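Side-chain contacts in VP4 CORE protein (Bluetongue virus, PDB 2JHP), which caps viral messenger RNA as a multifunctional enzyme of the inner core, with two S-adenosyl-L-homocysteine-binding sites that fit successive methylation steps: residues Gly199-Arg202 / Thr203-Gln206; Glu404-Asp408 / Leu409-Thr413; Val87-Pro90 / Arg91-Arg95; Leu8-Thr11 / Asn12-His16. All coordinates share one frame; numbering follows the deposited sequence.

Overall arrangement
Two of the four contacts belong to ligand sites and two to a separate sheet. Contacts 1 and 2 each follow or end a strand of a seven-stranded mixed sheet with the order 3-2-1-4-5-7-6, as in class I methyltransferases, and each touches its own S-adenosyl-L-homocysteine; their centres are about 39 Å apart. Contact 2 also meets a guanine, whereas the side chain of T203 in contact 1 lies about 13 Å from one. Contacts 3 and 4 sit at a five-stranded parallel sheet, with centres about 11 Å apart, and touch directly where I89 CG1 packs on L14 CD2 at 3.8 Å. Each comes no nearer to contact 2 than about 19 Å between nearest atoms.

Contact 1. Residues Gly199-Arg202 / Thr203-Gln206; sequences GDLR and TLMQ. With SAH (S-adenosyl-L-homocysteine), chain C.
L201 and M205 are joined across the first turn of helix 202-210, and L201 occupies its N-cap position. This is the loop and helix start that follow the first strand, 192-196, of a Rossmann-like methyltransferase sheet. The M205 N to L201 O bond is 2.8 Å, and Q206 N to R202 O repeats the pattern one residue on.

T203 carries the contact to the S-adenosyl-L-homocysteine of chain C. Followed outward, T203 CB lies 3.2 Å from atom O of the ligand's carboxylate. Its OG1 then gives a hydrogen bond of 3.0 Å to that same O, while the methyl CG2 stays 3.6 Å from it, so the whole side chain is gathered round one oxygen. The first torsion (chi1 -81°) sets OG1 opposite the carbonyl carbon and CG2 opposite the backbone N, which brings the hydroxyl to the ligand. D224, just after the neighbouring strand 219-223, also binds this ligand and takes a bond from G199 N; the positive phi of G199 suits a glycine beside the ligand.

Before the helix, D200 makes an Asx turn. Its OD1 receives R202 N at 3.3 Å, and the donor stands 68° out of the carboxylate plane. R202 itself turns its guanidinium to E177, and Q206 OE1 meets R210. L201 and L204 run side by side in the same direction towards V222, touching through their CD2 methyls at 4.0 Å. M205 starts towards the turn before the rest of its chain leads away, and its CG lies 3.1 Å from L201 O.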
loop_
_atom_site.group_PDB
_atom_site.type_symbol
_atom_site.label_atom_id
_atom_site.label_comp_id
_atom_site.label_asym_id
_atom_site.label_seq_id
_atom_site.Cartn_x
_atom_site.Cartn_y
_atom_site.Cartn_z
ATOM N N GLY A 199 -28.650 -21.039 -7.685
ATOM C CA GLY A 199 -29.100 -20.909 -9.068
ATOM C C GLY A 199 -28.377 -21.844 -10.024
ATOM O O GLY A 199 -28.116 -23.001 -9.687
ATOM N N ASP A 200 -28.051 -21.336 -11.213
ATOM C CA ASP A 200 -27.424 -22.139 -12.270
ATOM C C ASP A 200 -25.890 -22.170 -12.198
ATOM O O ASP A 200 -25.232 -22.792 -13.032
ATOM C CB ASP A 200 -27.884 -21.656 -13.653
ATOM C CG ASP A 200 -27.392 -20.247 -13.990
ATOM O OD1 ASP A 200 -26.887 -19.523 -13.099
ATOM O OD2 ASP A 200 -27.517 -19.865 -15.171
ATOM N N LEU A 201 -25.336 -21.482 -11.204
ATOM C CA LEU A 201 -23.896 -21.503 -10.903
ATOM C C LEU A 201 -23.017 -20.635 -11.817
ATOM O O LEU A 201 -21.800 -20.549 -11.610
ATOM C CB LEU A 201 -23.360 -22.948 -10.770
ATOM C CG LEU A 201 -23.777 -23.756 -9.514
ATOM C CD1 LEU A 201 -23.093 -25.124 -9.519
ATOM C CD2 LEU A 201 -23.484 -23.037 -8.190
ATOM N N ARG A 202 -23.634 -19.984 -12.806
ATOM C CA ARG A 202 -22.914 -19.073 -13.708
ATOM C C ARG A 202 -22.228 -17.977 -12.893
ATOM O O ARG A 202 -21.076 -17.617 -13.142
ATOM C CB ARG A 202 -23.860 -18.455 -14.761
ATOM C CG ARG A 202 -23.142 -17.658 -15.871
ATOM C CD ARG A 202 -24.119 -16.849 -16.738
ATOM N NE ARG A 202 -25.007 -16.005 -15.929
ATOM C CZ ARG A 202 -24.717 -14.772 -15.505
ATOM N NH1 ARG A 202 -23.556 -14.203 -15.823
ATOM N NH2 ARG A 202 -25.595 -14.103 -14.756
ATOM N N THR A 203 -22.957 -17.468 -11.908
ATOM C CA THR A 203 -22.444 -16.489 -10.962
ATOM C C THR A 203 -21.198 -17.017 -10.237
ATOM O O THR A 203 -20.170 -16.338 -10.212
ATOM C CB THR A 203 -23.574 -16.036 -10.002
ATOM O OG1 THR A 203 -24.372 -15.042 -10.663
ATOM C CG2 THR A 203 -23.033 -15.471 -8.675
ATOM N N LEU A 204 -21.275 -18.236 -9.695
ATOM C CA LEU A 204 -20.124 -18.826 -9.005
ATOM C C LEU A 204 -18.956 -19.047 -9.955
ATOM O O LEU A 204 -17.804 -18.880 -9.577
ATOM C CB LEU A 204 -20.486 -20.135 -8.285
ATOM C CG LEU A 204 -19.402 -20.778 -7.398
ATOM C CD1 LEU A 204 -18.947 -19.851 -6.273
ATOM C CD2 LEU A 204 -19.883 -22.091 -6.810
ATOM N N MET A 205 -19.260 -19.420 -11.190
ATOM C CA MET A 205 -18.217 -19.712 -12.173
ATOM C C MET A 205 -17.519 -18.447 -12.651
ATOM O O MET A 205 -16.337 -18.482 -12.979
ATOM C CB MET A 205 -18.781 -20.515 -13.348
ATOM C CG MET A 205 -19.293 -21.902 -12.948
ATOM S SD MET A 205 -18.036 -23.036 -12.290
ATOM C CE MET A 205 -17.372 -23.714 -13.822
ATOM N N GLN A 206 -18.242 -17.329 -12.667
ATOM C CA GLN A 206 -17.626 -16.047 -12.984
ATOM C C GLN A 206 -16.696 -15.571 -11.868
ATOM O O GLN A 206 -15.688 -14.917 -12.134
ATOM C CB GLN A 206 -18.673 -14.990 -13.336
ATOM C CG GLN A 206 -19.278 -15.170 -14.724
ATOM C CD GLN A 206 -18.256 -15.040 -15.846
ATOM O OE1 GLN A 206 -17.968 -13.938 -16.306
ATOM N NE2 GLN A 206 -17.717 -16.169 -16.298
HETATM N N SAH C . -27.904 -17.127 -6.756
HETATM C CA SAH C . -28.537 -17.223 -8.110
HETATM C CB SAH C . -29.817 -16.390 -8.216
HETATM C CG SAH C . -30.920 -16.833 -7.260
HETATM S SD SAH C . -32.300 -17.578 -8.153
HETATM C C SAH C . -27.540 -16.830 -9.195
HETATM O O SAH C . -26.592 -16.082 -8.947
HETATM O OXT SAH C . -27.656 -17.264 -10.341
HETATM C "C5'" SAH C . -33.120 -18.171 -6.659
HETATM C "C4'" SAH C . -33.004 -19.683 -6.592
HETATM O "O4'" SAH C . -33.380 -20.154 -5.324
HETATM C "C3'" SAH C . -33.904 -20.400 -7.583
HETATM O "O3'" SAH C . -33.088 -20.897 -8.612
HETATM C "C2'" SAH C . -34.557 -21.523 -6.793
HETATM O "O2'" SAH C . -34.335 -22.773 -7.400
HETATM C "C1'" SAH C . -33.811 -21.487 -5.477
HETATM N N9 SAH C . -34.568 -21.874 -4.277
HETATM C C8 SAH C . -35.874 -21.608 -3.960
HETATM N N7 SAH C . -36.124 -22.130 -2.736
HETATM C C5 SAH C . -34.998 -22.708 -2.267
HETATM C C6 SAH C . -34.694 -23.378 -1.086
HETATM N N6 SAH C . -35.624 -23.543 -0.151
HETATM N N1 SAH C . -33.417 -23.875 -0.891
HETATM C C2 SAH C . -32.451 -23.707 -1.858
HETATM N N3 SAH C . -32.761 -23.036 -3.026
HETATM C C4 SAH C . -34.011 -22.549 -3.227
#

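Contact 2. Residues Glu404-Asp408 / Leu409-Thr413. With SAH (S-adenosyl-L-homocysteine), chain B; GUN (guanine), chain E.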
loop_
_atom_site.group_PDB
_atom_site.type_symbol
_atom_site.label_atom_id
_atom_site.label_comp_id
_atom_site.label_asym_id
_atom_site.label_seq_id
_atom_site.Cartn_x
_atom_site.Cartn_y
_atom_site.Cartn_z
ATOM N N GLU A 404 2.623 -8.546 18.398
ATOM C CA GLU A 404 3.176 -9.170 17.201
ATOM C C GLU A 404 3.947 -8.131 16.390
ATOM O O GLU A 404 3.653 -6.934 16.495
ATOM C CB GLU A 404 2.040 -9.755 16.357
ATOM C CG GLU A 404 1.080 -10.670 17.121
ATOM C CD GLU A 404 1.640 -12.066 17.353
ATOM O OE1 GLU A 404 2.598 -12.453 16.649
ATOM O OE2 GLU A 404 1.115 -12.782 18.235
ATOM N N PRO A 405 4.955 -8.571 15.601
ATOM C CA PRO A 405 5.615 -7.610 14.707
ATOM C C PRO A 405 4.628 -6.949 13.729
ATOM O O PRO A 405 3.775 -7.625 13.167
ATOM C CB PRO A 405 6.679 -8.447 13.976
ATOM C CG PRO A 405 6.369 -9.855 14.265
ATOM C CD PRO A 405 5.556 -9.916 15.514
ATOM N N ARG A 406 4.766 -5.636 13.551
ATOM C CA ARG A 406 3.799 -4.806 12.846
ATOM C C ARG A 406 4.406 -4.045 11.668
ATOM O O ARG A 406 5.600 -3.810 11.634
ATOM C CB ARG A 406 3.163 -3.819 13.822
ATOM C CG ARG A 406 4.164 -2.891 14.496
ATOM C CD ARG A 406 3.495 -1.887 15.446
ATOM N NE ARG A 406 2.700 -0.871 14.744
ATOM C CZ ARG A 406 1.756 -0.132 15.322
ATOM N NH1 ARG A 406 1.456 -0.292 16.612
ATOM N NH2 ARG A 406 1.104 0.772 14.611
ATOM N N ALA A 407 3.561 -3.665 10.713
ATOM C CA ALA A 407 3.932 -2.809 9.585
ATOM C C ALA A 407 3.021 -1.585 9.551
ATOM O O ALA A 407 1.849 -1.659 9.929
ATOM C CB ALA A 407 3.827 -3.574 8.269
ATOM N N ASP A 408 3.555 -0.460 9.082
ATOM C CA ASP A 408 2.837 0.820 9.183
ATOM C C ASP A 408 2.974 1.680 7.916
ATOM O O ASP A 408 3.550 2.771 7.920
ATOM C CB ASP A 408 3.285 1.548 10.448
ATOM C CG ASP A 408 2.838 0.826 11.712
ATOM O OD1 ASP A 408 1.708 1.102 12.177
ATOM O OD2 ASP A 408 3.617 -0.013 12.237
ATOM N N LEU A 409 2.433 1.148 6.829
ATOM C CA LEU A 409 2.721 1.659 5.506
ATOM C C LEU A 409 1.683 2.700 5.040
ATOM O O LEU A 409 0.481 2.456 5.085
ATOM C CB LEU A 409 2.837 0.490 4.520
ATOM C CG LEU A 409 3.961 -0.527 4.745
ATOM C CD1 LEU A 409 3.756 -1.790 3.961
ATOM C CD2 LEU A 409 5.295 0.093 4.406
ATOM N N PHE A 410 2.187 3.866 4.646
ATOM C CA PHE A 410 1.441 4.893 3.941
ATOM C C PHE A 410 0.180 5.362 4.659
ATOM O O PHE A 410 -0.914 5.277 4.110
ATOM C CB PHE A 410 1.084 4.452 2.497
ATOM C CG PHE A 410 2.241 3.943 1.704
ATOM C CD1 PHE A 410 2.369 2.589 1.449
ATOM C CD2 PHE A 410 3.197 4.815 1.204
ATOM C CE1 PHE A 410 3.432 2.107 0.717
ATOM C CE2 PHE A 410 4.269 4.342 0.455
ATOM C CZ PHE A 410 4.389 2.985 0.215
ATOM N N TYR A 411 0.335 5.856 5.881
ATOM C CA TYR A 411 -0.807 6.365 6.618
ATOM C C TYR A 411 -0.413 7.380 7.683
ATOM O O TYR A 411 -1.128 8.358 7.908
ATOM C CB TYR A 411 -1.646 5.209 7.206
ATOM C CG TYR A 411 -1.211 4.670 8.558
ATOM C CD1 TYR A 411 -1.654 5.267 9.739
ATOM C CD2 TYR A 411 -0.387 3.543 8.653
ATOM C CE1 TYR A 411 -1.275 4.766 10.990
ATOM C CE2 TYR A 411 0.007 3.027 9.901
ATOM C CZ TYR A 411 -0.444 3.636 11.063
ATOM O OH TYR A 411 -0.060 3.161 12.300
ATOM N N LEU A 412 0.721 7.145 8.333
ATOM C CA LEU A 412 1.186 8.009 9.429
ATOM C C LEU A 412 0.939 9.510 9.220
ATOM O O LEU A 412 0.316 10.157 10.055
ATOM C CB LEU A 412 2.662 7.751 9.707
ATOM C CG LEU A 412 3.085 6.785 10.831
ATOM C CD1 LEU A 412 1.936 6.137 11.571
ATOM C CD2 LEU A 412 4.048 5.740 10.324
ATOM N N THR A 413 1.404 10.038 8.089
ATOM C CA THR A 413 1.434 11.455 7.823
ATOM C C THR A 413 0.245 11.900 7.002
ATOM O O THR A 413 0.278 12.970 6.371
ATOM C CB THR A 413 2.696 11.822 7.072
ATOM O OG1 THR A 413 2.946 10.845 6.058
ATOM C CG2 THR A 413 3.892 11.886 8.029
HETATM N N SAH B . -1.485 1.075 4.301
HETATM C CA SAH B . -2.023 0.876 2.918
HETATM C CB SAH B . -3.002 1.954 2.443
HETATM C CG SAH B . -2.936 3.355 3.024
HETATM S SD SAH B . -4.405 4.306 2.549
HETATM C C SAH B . -0.929 0.647 1.887
HETATM O O SAH B . 0.031 -0.082 2.147
HETATM O OXT SAH B . -0.996 1.150 0.766
HETATM C "C5'" SAH B . -4.404 5.123 4.171
HETATM C "C4'" SAH B . -5.463 4.575 5.112
HETATM O "O4'" SAH B . -5.025 4.646 6.455
HETATM C "C3'" SAH B . -6.776 5.348 5.028
HETATM O "O3'" SAH B . -7.817 4.385 5.049
HETATM C "C2'" SAH B . -6.820 6.162 6.312
HETATM O "O2'" SAH B . -8.119 6.334 6.810
HETATM C "C1'" SAH B . -6.007 5.285 7.264
HETATM N N9 SAH B . -5.416 6.041 8.391
HETATM C C8 SAH B . -4.900 7.316 8.366
HETATM N N7 SAH B . -4.466 7.633 9.614
HETATM C C5 SAH B . -4.697 6.582 10.436
HETATM C C6 SAH B . -4.449 6.360 11.793
HETATM N N6 SAH B . -3.871 7.303 12.533
HETATM N N1 SAH B . -4.793 5.152 12.371
HETATM C C2 SAH B . -5.384 4.163 11.604
HETATM N N3 SAH B . -5.631 4.377 10.259
HETATM C C4 SAH B . -5.296 5.569 9.679
HETATM N N9 GUN E . 0.202 1.781 -3.198
HETATM C C8 GUN E . -0.989 2.014 -2.647
HETATM N N7 GUN E . -1.015 3.261 -2.170
HETATM C C5 GUN E . 0.162 3.832 -2.420
HETATM C C6 GUN E . 0.694 5.096 -2.157
HETATM O O6 GUN E . 0.028 5.952 -1.577
HETATM N N1 GUN E . 2.004 5.386 -2.564
HETATM C C2 GUN E . 2.738 4.386 -3.220
HETATM N N2 GUN E . 3.972 4.623 -3.619
HETATM N N3 GUN E . 2.192 3.179 -3.455
HETATM C C4 GUN E . 0.939 2.884 -3.076
HETATM O O HOH W 1 2.714 5.234 7.460
#
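The Y411 ring and the D408 carboxylate meet at an edge, with their planes 41° apart. D408 OD1 lies at the rim of the ring near its plane, as do L409 O and the adenine N6 of the S-adenosyl-L-homocysteine of chain B; over one face sits L412 CD1, displaced towards the rim. The ligand base approaches obliquely, C5 coming 3.4 Å from Y411 CD1. The R406 guanidinium, nearly coplanar with the Y411 ring, holds D408 at its edge. A second ring, F410, has guanine N1 above one face, 3.9 Å from CE2, and ligand carboxylate O at its edge; F499 meets it edge-to-face. F410 lines a guanine pocket, and L409, F410 and Y411 the ligand pocket of a Rossmann-like methyltransferase sheet.

The polar centre is D408. In a bidentate salt bridge R406 grips it side-on: NE reaches OD2 on its syn lone pair at 2.8 Å, and NH2 reaches OD1 on the syn side at 2.5 Å, nearly straight (178°). Y411 OH gives its hydrogen to OD1 from the anti side at 2.7 Å, so one oxygen receives two donors; OD2 is also bonded to S431. The bend of R406 at chi3 (-70°) brings NE and NH2 level with both carboxylate oxygens. The main chain adds L409 O, which takes the ligand amino N at 2.5 Å, and a water that donates to D408 O and accepts from L412 N.

Strand 406-408 lies between strands 131-132 and 433-437, all parallel. Helix 421-430 packs on R406, D408 and L412, and helix 114-128 on A407, L409 and F410.

Contact 3. Residues Val87-Pro90 / Arg91-Arg95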
loop_
_atom_site.group_PDB
_atom_site.type_symbol
_atom_site.label_atom_id
_atom_site.label_comp_id
_atom_site.label_asym_id
_atom_site.label_seq_id
_atom_site.Cartn_x
_atom_site.Cartn_y
_atom_site.Cartn_z
ATOM N N VAL A 87 9.229 3.353 -18.811
ATOM C CA VAL A 87 8.170 3.991 -19.589
ATOM C C VAL A 87 8.351 3.594 -21.042
ATOM O O VAL A 87 9.324 3.999 -21.676
ATOM C CB VAL A 87 8.217 5.544 -19.494
ATOM C CG1 VAL A 87 7.004 6.172 -20.185
ATOM C CG2 VAL A 87 8.288 5.997 -18.064
ATOM N N ARG A 88 7.426 2.803 -21.572
ATOM C CA ARG A 88 7.496 2.464 -22.992
ATOM C C ARG A 88 6.665 3.405 -23.853
ATOM O O ARG A 88 5.438 3.405 -23.791
ATOM C CB ARG A 88 7.147 0.998 -23.274
ATOM C CG ARG A 88 7.525 0.591 -24.682
ATOM C CD ARG A 88 7.535 -0.903 -24.886
ATOM N NE ARG A 88 8.042 -1.219 -26.220
ATOM C CZ ARG A 88 8.233 -2.445 -26.695
ATOM N NH1 ARG A 88 7.956 -3.509 -25.951
ATOM N NH2 ARG A 88 8.702 -2.608 -27.925
ATOM N N ILE A 89 7.371 4.209 -24.642
ATOM C CA ILE A 89 6.765 5.162 -25.558
ATOM C C ILE A 89 6.259 4.443 -26.796
ATOM O O ILE A 89 7.032 3.781 -27.491
ATOM C CB ILE A 89 7.759 6.273 -25.975
ATOM C CG1 ILE A 89 8.342 6.958 -24.739
ATOM C CG2 ILE A 89 7.087 7.290 -26.909
ATOM C CD1 ILE A 89 7.310 7.640 -23.849
ATOM N N PRO A 90 4.948 4.566 -27.063
ATOM C CA PRO A 90 4.288 3.954 -28.225
ATOM C C PRO A 90 4.860 4.453 -29.552
ATOM O O PRO A 90 5.516 5.502 -29.591
ATOM C CB PRO A 90 2.823 4.396 -28.078
ATOM C CG PRO A 90 2.669 4.774 -26.624
ATOM C CD PRO A 90 4.001 5.319 -26.215
ATOM N N ARG A 91 4.615 3.692 -30.620
ATOM C CA ARG A 91 5.059 4.059 -31.964
ATOM C C ARG A 91 4.467 5.398 -32.390
ATOM O O ARG A 91 5.202 6.341 -32.700
ATOM C CB ARG A 91 4.667 2.981 -32.977
ATOM C CG ARG A 91 5.580 1.771 -33.007
ATOM C CD ARG A 91 5.206 0.850 -34.163
ATOM N NE ARG A 91 5.901 -0.432 -34.076
ATOM C CZ ARG A 91 5.583 -1.517 -34.778
ATOM N NH1 ARG A 91 4.568 -1.495 -35.639
ATOM N NH2 ARG A 91 6.283 -2.632 -34.618
ATOM N N GLU A 92 3.135 5.471 -32.376
ATOM C CA GLU A 92 2.386 6.647 -32.831
ATOM C C GLU A 92 2.757 7.907 -32.056
ATOM O O GLU A 92 2.684 9.018 -32.583
ATOM C CB GLU A 92 0.877 6.402 -32.707
ATOM C CG GLU A 92 0.479 4.934 -32.623
ATOM C CD GLU A 92 -0.723 4.591 -33.493
ATOM O OE1 GLU A 92 -1.786 5.245 -33.361
ATOM O OE2 GLU A 92 -0.602 3.648 -34.312
ATOM N N VAL A 93 3.147 7.722 -30.798
ATOM C CA VAL A 93 3.514 8.831 -29.926
ATOM C C VAL A 93 4.872 9.444 -30.305
ATOM O O VAL A 93 5.114 10.614 -30.019
ATOM C CB VAL A 93 3.455 8.405 -28.424
ATOM C CG1 VAL A 93 3.987 9.498 -27.500
ATOM C CG2 VAL A 93 2.023 8.066 -28.036
ATOM N N ALA A 94 5.723 8.676 -30.988
ATOM C CA ALA A 94 7.119 9.081 -31.229
ATOM C C ALA A 94 7.379 10.493 -31.846
ATOM O O ALA A 94 8.190 11.218 -31.277
ATOM C CB ALA A 94 7.929 7.973 -31.915
ATOM N N ARG A 95 6.772 10.928 -32.969
ATOM C CA ARG A 95 6.354 10.172 -34.186
ATOM C C ARG A 95 4.792 10.076 -34.252
ATOM O O ARG A 95 4.264 9.046 -34.714
ATOM C CB ARG A 95 6.988 8.755 -34.226
ATOM C CG ARG A 95 7.047 8.097 -35.631
ATOM C CD ARG A 95 7.250 6.567 -35.510
ATOM N NE ARG A 95 7.319 5.914 -36.823
ATOM C CZ ARG A 95 7.379 4.593 -37.031
ATOM N NH1 ARG A 95 7.435 4.128 -38.272
ATOM N NH2 ARG A 95 7.382 3.734 -36.015
#
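From P90 to V93 the chain leaves an extended course for a turn. I89 and P90 keep extended angles (P90 psi 161°), whereas R91 to A94 have helical phi and psi without the regular bonds of a helix. The R91-A94 turn is type I, closed by the bond from A94 N to R91 O at 2.9 Å. It brings V93 back over the proline.

V93 is the side chain that does most of the touching. It sits over one face of the pyrrolidine ring, the two side chains crossing at an oblique angle: V93 CB stands above the ring, 3.8 Å from P90 CD, and V93 CG2 lies towards the CG/CB side, 3.6 Å from P90 CG. With CG1 anti to the backbone N (chi1 173°), that methyl meets I89 CG2 at 3.9 Å, and CG2 is left to the proline; the I89 and V93 side chains lie about perpendicular. The side-chain contacts are apolar.

The arrangement ends strand 87-88, an outermost strand of the five-stranded parallel sheet, which pairs with strand 67-71 through backbone bonds of V87 and I89. I89 faces inward, against I70 of that strand and against F102 and E105 of helix 99-112, the next helix in the chain.

Contact 4. Residues Leu8-Thr11 / Asn12-His16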
loop_
_atom_site.group_PDB
_atom_site.type_symbol
_atom_site.label_atom_id
_atom_site.label_comp_id
_atom_site.label_asym_id
_atom_site.label_seq_id
_atom_site.Cartn_x
_atom_site.Cartn_y
_atom_site.Cartn_z
ATOM N N LEU A 8 15.263 11.656 -16.239
ATOM C CA LEU A 8 14.402 11.068 -17.236
ATOM C C LEU A 8 15.256 10.711 -18.433
ATOM O O LEU A 8 15.471 11.521 -19.348
ATOM C CB LEU A 8 13.263 12.019 -17.604
ATOM C CG LEU A 8 12.387 12.582 -16.482
ATOM C CD1 LEU A 8 11.330 13.574 -17.034
ATOM C CD2 LEU A 8 11.721 11.462 -15.684
ATOM N N TYR A 9 15.759 9.487 -18.400
ATOM C CA TYR A 9 16.666 9.019 -19.425
ATOM C C TYR A 9 15.910 8.414 -20.599
ATOM O O TYR A 9 15.074 7.513 -20.432
ATOM C CB TYR A 9 17.672 8.021 -18.853
ATOM C CG TYR A 9 18.516 7.340 -19.910
ATOM C CD1 TYR A 9 19.764 7.852 -20.273
ATOM C CD2 TYR A 9 18.062 6.180 -20.551
ATOM C CE1 TYR A 9 20.539 7.223 -21.250
ATOM C CE2 TYR A 9 18.825 5.545 -21.523
ATOM C CZ TYR A 9 20.063 6.065 -21.865
ATOM O OH TYR A 9 20.807 5.438 -22.826
ATOM N N VAL A 10 16.233 8.906 -21.789
ATOM C CA VAL A 10 15.640 8.397 -23.025
ATOM C C VAL A 10 16.711 7.804 -23.936
ATOM O O VAL A 10 17.858 8.263 -23.938
ATOM C CB VAL A 10 14.837 9.496 -23.770
ATOM C CG1 VAL A 10 13.779 10.093 -22.847
ATOM C CG2 VAL A 10 15.762 10.592 -24.307
ATOM N N THR A 11 16.329 6.780 -24.696
ATOM C CA THR A 11 17.228 6.148 -25.659
ATOM C C THR A 11 17.340 6.991 -26.931
ATOM O O THR A 11 16.597 7.960 -27.116
ATOM C CB THR A 11 16.803 4.698 -25.992
ATOM O OG1 THR A 11 15.477 4.685 -26.540
ATOM C CG2 THR A 11 16.840 3.835 -24.743
ATOM N N ASN A 12 18.266 6.605 -27.802
ATOM C CA ASN A 12 18.712 7.461 -28.901
ATOM C C ASN A 12 17.647 7.884 -29.907
ATOM O O ASN A 12 17.634 9.040 -30.339
ATOM C CB ASN A 12 19.915 6.832 -29.615
ATOM C CG ASN A 12 21.172 6.844 -28.758
ATOM O OD1 ASN A 12 21.727 5.793 -28.435
ATOM N ND2 ASN A 12 21.617 8.038 -28.374
ATOM N N GLU A 13 16.753 6.961 -30.262
ATOM C CA GLU A 13 15.727 7.223 -31.283
ATOM C C GLU A 13 14.746 8.307 -30.837
ATOM O O GLU A 13 13.937 8.790 -31.625
ATOM C CB GLU A 13 14.987 5.926 -31.669
ATOM C CG GLU A 13 13.829 5.504 -30.746
ATOM C CD GLU A 13 14.255 4.926 -29.384
ATOM O OE1 GLU A 13 15.464 4.908 -29.045
ATOM O OE2 GLU A 13 13.356 4.482 -28.637
ATOM N N LEU A 14 14.864 8.699 -29.571
ATOM C CA LEU A 14 13.893 9.542 -28.890
ATOM C C LEU A 14 14.547 10.869 -28.514
ATOM O O LEU A 14 13.870 11.887 -28.344
ATOM C CB LEU A 14 13.442 8.814 -27.622
ATOM C CG LEU A 14 11.976 8.627 -27.227
ATOM C CD1 LEU A 14 11.121 8.144 -28.378
ATOM C CD2 LEU A 14 11.884 7.640 -26.076
ATOM N N SER A 15 15.875 10.832 -28.406
ATOM C CA SER A 15 16.701 11.951 -27.944
ATOM C C SER A 15 16.426 13.311 -28.600
ATOM O O SER A 15 16.583 14.351 -27.960
ATOM C CB SER A 15 18.178 11.594 -28.117
ATOM O OG SER A 15 18.994 12.749 -28.056
ATOM N N HIS A 16 16.036 13.300 -29.870
ATOM C CA HIS A 16 15.836 14.533 -30.625
ATOM C C HIS A 16 14.610 15.341 -30.177
ATOM O O HIS A 16 14.609 16.570 -30.290
ATOM C CB HIS A 16 15.764 14.230 -32.125
ATOM C CG HIS A 16 14.572 13.414 -32.518
ATOM N ND1 HIS A 16 14.433 12.085 -32.174
ATOM C CD2 HIS A 16 13.461 13.742 -33.223
ATOM C CE1 HIS A 16 13.285 11.631 -32.649
ATOM N NE2 HIS A 16 12.679 12.615 -33.291
#
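T11 and E13 provide the polar part, T11 giving a hydroxyl hydrogen bond to the carboxylate two residues on. T11 OG1 reaches E13 OE1 at 2.5 Å, a short bond, from the syn side and 19° out of the carboxylate plane; OE2 is 3.0 Å from the same OG1, so the hydroxyl lies near both oxygens. E13 gets there by folding back: chi1 is 83° and chi2 -74°, which turns its carboxylate over the turn towards the end of the strand. Two further hydroxyls join this cluster. S71 is bonded to both T11 OG1 and E13 OE2, and T72 also bonds OE2, so the carboxylate is shared among three hydroxyl side chains.

Backbone bonds form a second group, and two of them converge on T11 O. L14 N donates to it at 3.1 Å, and S15 N adds a weak bond at 3.2 Å; S15 N also bonds N12 O. The phi and psi angles of N12 and E13 fit a type I beta turn from T11 to L14, leading into the weakly bonded helix near S15.

The apolar group is V10 with L14 and S15. V10 CB meets L14 CB and CD2, each at 4.2 Å, and V10 CG2 lies 4.0 Å from S15 CA. The CB atoms of V10 and L14 are each directed at the facing segment.

Strand 7-10 stands in the middle of the parallel sheet, between strands 48-51 and 67-71. I70 of strand 67-71 packs on V10 and L14, Y51 of strand 48-51 touches S15, and F102 of helix 99-112 packs on both V10 and L14.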